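Local coordinates for LPXTG-motif cell wall anchor domain protein (Mobiluncus mulieris, PDB 5U5O), which probably mediates adhesion of the bacterium as a giant cell-wall-anchored surface protein, of which this piece comprises two domains with internal covalent cross-links, at residues Ser61-Thr73 and Gly130-Pro142. Numbering follows the deposited sequence. Where two conformers were deposited one is given.
Sequences SALAKAATTVKVT and GTYEKVNDTEVTP
Asp-137 O is met by two groups of strand 64-71. Ala-67 N gives it a hydrogen bond of 3.0 Å, bent at the hydrogen (142°) and arriving from above the carbonyl plane. Ala-66 CA adds a CA-H...O contact to Asp-137 O at 3.3 Å. The Ala-67 N to Asp-137 O bond is the one backbone hydrogen bond between the two segments, so the hairpin 132-142 rests on the strand and does not extend its sheet. The carbonyl lies in the hairpin loop, where Asn-136 OD1 accepts three bonds. The one from Thr-138 N makes an Asx turn, and that from Glu-139 N an Asx motif. Thr-138 OG1 is the third donor, above the amide plane. Ala-67 CB fits against this loop, 3.5 Å from Asn-136 O, with Val-135 CG2 and Val-140 CG2 also against it. On one flank Lys-65 NZ makes a salt bridge of 2.8 Å to Glu-139 OE2, meeting it on its anti side, 29° out of the carboxylate plane. Lys-65 CG lies anti to the carbonyl carbon (chi1 -64°), and the chain runs on extended to Glu-139, with Lys-65 CB 3.5 Å from Thr-138 O. On the other flank Thr-69 CG2 meets Tyr-132 OH and Val-135 CG1. The contact lies at the surface of the T-Q ester bond domain. Strand 64-71 pairs with strand 43-52, and Ala-66 and Thr-68 pack on strand 94-104. Tyr-132 and Val-140 touch Trp-127 of strand 118-127.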
loop_
_atom_site.group_PDB
_atom_site.type_symbol
_atom_site.label_atom_id
_atom_site.label_comp_id
_atom_site.label_asym_id
_atom_site.label_seq_id
_atom_site.Cartn_x
_atom_site.Cartn_y
_atom_site.Cartn_z
ATOM N N SER A 61 -13.975 7.462 11.709
ATOM C CA SER A 61 -12.946 6.792 10.892
ATOM C C SER A 61 -12.109 7.718 9.989
ATOM O O SER A 61 -11.216 7.239 9.284
ATOM C CB SER A 61 -13.573 5.682 10.039
ATOM O OG SER A 61 -14.136 4.673 10.860
ATOM N N ALA A 62 -12.361 9.027 10.026
ATOM C CA ALA A 62 -11.640 9.975 9.170
ATOM C C ALA A 62 -10.151 10.016 9.508
ATOM O O ALA A 62 -9.784 10.125 10.671
ATOM C CB ALA A 62 -12.234 11.368 9.292
ATOM N N LEU A 63 -9.322 9.915 8.472
ATOM C CA LEU A 63 -7.869 9.988 8.597
ATOM C C LEU A 63 -7.388 11.430 8.650
ATOM O O LEU A 63 -6.342 11.715 9.224
ATOM C CB LEU A 63 -7.208 9.283 7.412
ATOM C CG LEU A 63 -7.465 7.780 7.289
ATOM C CD1 LEU A 63 -7.113 7.267 5.902
ATOM C CD2 LEU A 63 -6.676 7.033 8.351
ATOM N N ALA A 64 -8.129 12.324 8.000
ATOM C CA ALA A 64 -7.808 13.743 7.983
ATOM C C ALA A 64 -9.099 14.489 7.694
ATOM O O ALA A 64 -10.016 13.952 7.054
ATOM C CB ALA A 64 -6.823 14.047 6.885
ATOM N N LYS A 65 -9.145 15.730 8.167
ATOM C CA LYS A 65 -10.280 16.631 7.962
ATOM C C LYS A 65 -9.775 18.040 7.736
ATOM O O LYS A 65 -8.769 18.433 8.320
ATOM C CB LYS A 65 -11.179 16.650 9.191
ATOM C CG LYS A 65 -11.875 15.356 9.543
ATOM C CD LYS A 65 -12.689 15.570 10.809
ATOM C CE LYS A 65 -13.444 14.324 11.218
ATOM N NZ LYS A 65 -14.404 14.625 12.314
ATOM N N ALA A 66 -10.462 18.819 6.916
ATOM C CA ALA A 66 -10.169 20.238 6.727
ATOM C C ALA A 66 -11.453 20.989 6.470
ATOM O O ALA A 66 -12.367 20.463 5.819
ATOM C CB ALA A 66 -9.255 20.457 5.540
ATOM N N ALA A 67 -11.531 22.240 6.909
ATOM C CA ALA A 67 -12.714 23.083 6.625
ATOM C C ALA A 67 -12.261 24.513 6.528
ATOM O O ALA A 67 -11.254 24.889 7.140
ATOM C CB ALA A 67 -13.772 22.917 7.706
ATOM N N THR A 68 -12.970 25.303 5.735
ATOM C CA THR A 68 -12.652 26.721 5.540
ATOM C C THR A 68 -13.844 27.436 4.917
ATOM O O THR A 68 -14.826 26.790 4.544
ATOM C CB THR A 68 -11.396 26.912 4.650
ATOM O OG1 THR A 68 -11.005 28.295 4.626
ATOM C CG2 THR A 68 -11.607 26.415 3.218
ATOM N N THR A 69 -13.759 28.758 4.814
ATOM C CA THR A 69 -14.744 29.551 4.102
ATOM C C THR A 69 -14.144 30.057 2.803
ATOM O O THR A 69 -12.921 30.257 2.711
ATOM C CB THR A 69 -15.278 30.718 4.937
ATOM O OG1 THR A 69 -14.191 31.440 5.496
ATOM C CG2 THR A 69 -16.186 30.212 6.042
ATOM N N VAL A 70 -15.012 30.240 1.803
ATOM C CA VAL A 70 -14.631 30.678 0.459
ATOM C C VAL A 70 -15.618 31.731 -0.026
ATOM O O VAL A 70 -16.819 31.468 -0.082
ATOM C CB VAL A 70 -14.687 29.519 -0.550
ATOM C CG1 VAL A 70 -14.414 30.024 -1.960
ATOM C CG2 VAL A 70 -13.712 28.413 -0.180
ATOM N N LYS A 71 -15.126 32.909 -0.381
ATOM C CA LYS A 71 -15.946 33.944 -0.993
ATOM C C LYS A 71 -15.742 33.818 -2.482
ATOM O O LYS A 71 -14.672 34.047 -3.016
ATOM C CB LYS A 71 -15.590 35.333 -0.488
ATOM C CG LYS A 71 -16.616 36.360 -0.968
ATOM C CD LYS A 71 -16.401 37.724 -0.339
ATOM C CE LYS A 71 -17.502 38.676 -0.760
ATOM N NZ LYS A 71 -17.340 39.986 -0.092
ATOM N N VAL A 72 -16.810 33.418 -3.179
ATOM C CA VAL A 72 -16.669 33.082 -4.577
ATOM C C VAL A 72 -16.482 34.334 -5.412
ATOM O O VAL A 72 -17.200 35.336 -5.212
ATOM C CB VAL A 72 -17.900 32.286 -5.039
ATOM C CG1 VAL A 72 -17.873 32.043 -6.544
ATOM C CG2 VAL A 72 -17.931 30.969 -4.276
ATOM N N THR A 73 -15.530 34.293 -6.340
ATOM C CA THR A 73 -15.243 35.422 -7.217
ATOM C C THR A 73 -14.882 34.940 -8.628
ATOM O O THR A 73 -14.481 33.793 -8.820
ATOM C CB THR A 73 -14.133 36.305 -6.612
ATOM O OG1 THR A 73 -14.052 37.528 -7.347
ATOM C CG2 THR A 73 -12.790 35.585 -6.627
ATOM N N GLY A 130 -24.726 31.506 5.947
ATOM C CA GLY A 130 -25.710 31.574 7.027
ATOM C C GLY A 130 -26.232 30.264 7.595
ATOM O O GLY A 130 -27.022 30.278 8.548
ATOM N N THR A 131 -25.809 29.131 7.029
ATOM C CA THR A 131 -26.340 27.814 7.421
ATOM C C THR A 131 -25.483 27.089 8.467
ATOM O O THR A 131 -25.837 25.996 8.920
ATOM C CB THR A 131 -26.516 26.891 6.200
ATOM O OG1 THR A 131 -25.237 26.570 5.630
ATOM C CG2 THR A 131 -27.412 27.548 5.139
ATOM N N TYR A 132 -24.366 27.700 8.851
ATOM C CA TYR A 132 -23.416 27.098 9.787
ATOM C C TYR A 132 -23.211 28.041 10.972
ATOM O O TYR A 132 -23.128 29.251 10.788
ATOM C CB TYR A 132 -22.081 26.758 9.083
ATOM C CG TYR A 132 -21.483 27.840 8.181
ATOM C CD1 TYR A 132 -21.886 27.974 6.857
ATOM C CD2 TYR A 132 -20.472 28.697 8.641
ATOM C CE1 TYR A 132 -21.338 28.944 6.025
ATOM C CE2 TYR A 132 -19.918 29.672 7.811
ATOM C CZ TYR A 132 -20.347 29.790 6.500
ATOM O OH TYR A 132 -19.815 30.753 5.663
ATOM N N GLU A 133 -23.163 27.482 12.187
ATOM C CA GLU A 133 -22.951 28.279 13.412
ATOM C C GLU A 133 -21.535 28.837 13.441
ATOM O O GLU A 133 -21.326 29.996 13.778
ATOM C CB GLU A 133 -23.226 27.454 14.672
ATOM N N LYS A 134 -20.573 27.999 13.075
ATOM C CA LYS A 134 -19.183 28.433 12.877
ATOM C C LYS A 134 -18.387 27.366 12.127
ATOM O O LYS A 134 -18.871 26.253 11.879
ATOM C CB LYS A 134 -18.493 28.759 14.214
ATOM C CG LYS A 134 -18.613 27.652 15.238
ATOM C CD LYS A 134 -17.683 27.867 16.419
ATOM C CE LYS A 134 -18.043 26.929 17.555
ATOM N NZ LYS A 134 -17.993 25.496 17.143
ATOM N N VAL A 135 -17.163 27.729 11.770
ATOM C CA VAL A 135 -16.245 26.833 11.093
ATOM C C VAL A 135 -14.913 26.922 11.817
ATOM O O VAL A 135 -14.423 28.020 12.114
ATOM C CB VAL A 135 -16.155 27.186 9.583
ATOM C CG1 VAL A 135 -15.453 28.512 9.346
ATOM C CG2 VAL A 135 -15.479 26.092 8.778
ATOM N N ASN A 136 -14.361 25.762 12.151
ATOM C CA ASN A 136 -12.990 25.691 12.621
ATOM C C ASN A 136 -12.180 25.056 11.491
ATOM O O ASN A 136 -12.729 24.849 10.409
ATOM C CB ASN A 136 -12.914 24.989 13.987
ATOM C CG ASN A 136 -13.324 23.525 13.959
ATOM O OD1 ASN A 136 -13.123 22.820 12.972
ATOM N ND2 ASN A 136 -13.876 23.052 15.075
ATOM N N ASP A 137 -10.911 24.734 11.702
ATOM C CA ASP A 137 -10.093 24.265 10.572
ATOM C C ASP A 137 -10.254 22.780 10.214
ATOM O O ASP A 137 -9.626 22.313 9.237
ATOM C CB ASP A 137 -8.622 24.633 10.753
ATOM C CG ASP A 137 -7.927 23.888 11.896
ATOM O OD1 ASP A 137 -8.497 22.957 12.522
ATOM O OD2 ASP A 137 -6.774 24.268 12.162
ATOM N N THR A 138 -11.123 22.081 10.971
ATOM C CA THR A 138 -11.452 20.681 10.701
ATOM C C THR A 138 -12.914 20.394 10.350
ATOM O O THR A 138 -13.162 19.477 9.584
ATOM C CB THR A 138 -11.044 19.764 11.884
ATOM O OG1 THR A 138 -11.684 20.211 13.086
ATOM C CG2 THR A 138 -9.519 19.744 12.086
ATOM N N GLU A 139 -13.868 21.134 10.928
ATOM C CA GLU A 139 -15.292 20.813 10.798
ATOM C C GLU A 139 -16.130 22.069 10.685
ATOM O O GLU A 139 -15.734 23.135 11.162
ATOM C CB GLU A 139 -15.781 20.036 12.019
ATOM C CG GLU A 139 -15.076 18.719 12.277
ATOM C CD GLU A 139 -15.687 17.959 13.437
ATOM O OE1 GLU A 139 -15.981 18.588 14.478
ATOM O OE2 GLU A 139 -15.873 16.732 13.310
ATOM N N VAL A 140 -17.281 21.916 10.037
ATOM C CA VAL A 140 -18.342 22.910 10.042
ATOM C C VAL A 140 -19.368 22.465 11.086
ATOM O O VAL A 140 -19.817 21.314 11.069
ATOM C CB VAL A 140 -19.009 23.001 8.651
ATOM C CG1 VAL A 140 -20.177 23.988 8.654
ATOM C CG2 VAL A 140 -17.991 23.393 7.578
ATOM N N THR A 141 -19.737 23.380 11.980
ATOM C CA THR A 141 -20.792 23.136 12.966
ATOM C C THR A 141 -22.111 23.626 12.368
ATOM O O THR A 141 -22.208 24.797 12.000
ATOM C CB THR A 141 -20.522 23.902 14.276
ATOM O OG1 THR A 141 -19.207 23.588 14.740
ATOM C CG2 THR A 141 -21.536 23.528 15.363
ATOM N N PRO A 142 -23.127 22.742 12.267
ATOM C CA PRO A 142 -24.419 23.213 11.760
ATOM C C PRO A 142 -25.195 24.060 12.765
ATOM O O PRO A 142 -24.834 24.135 13.946
ATOM C CB PRO A 142 -25.179 21.914 11.477
ATOM C CG PRO A 142 -24.570 20.903 12.379
ATOM C CD PRO A 142 -23.129 21.290 12.519
#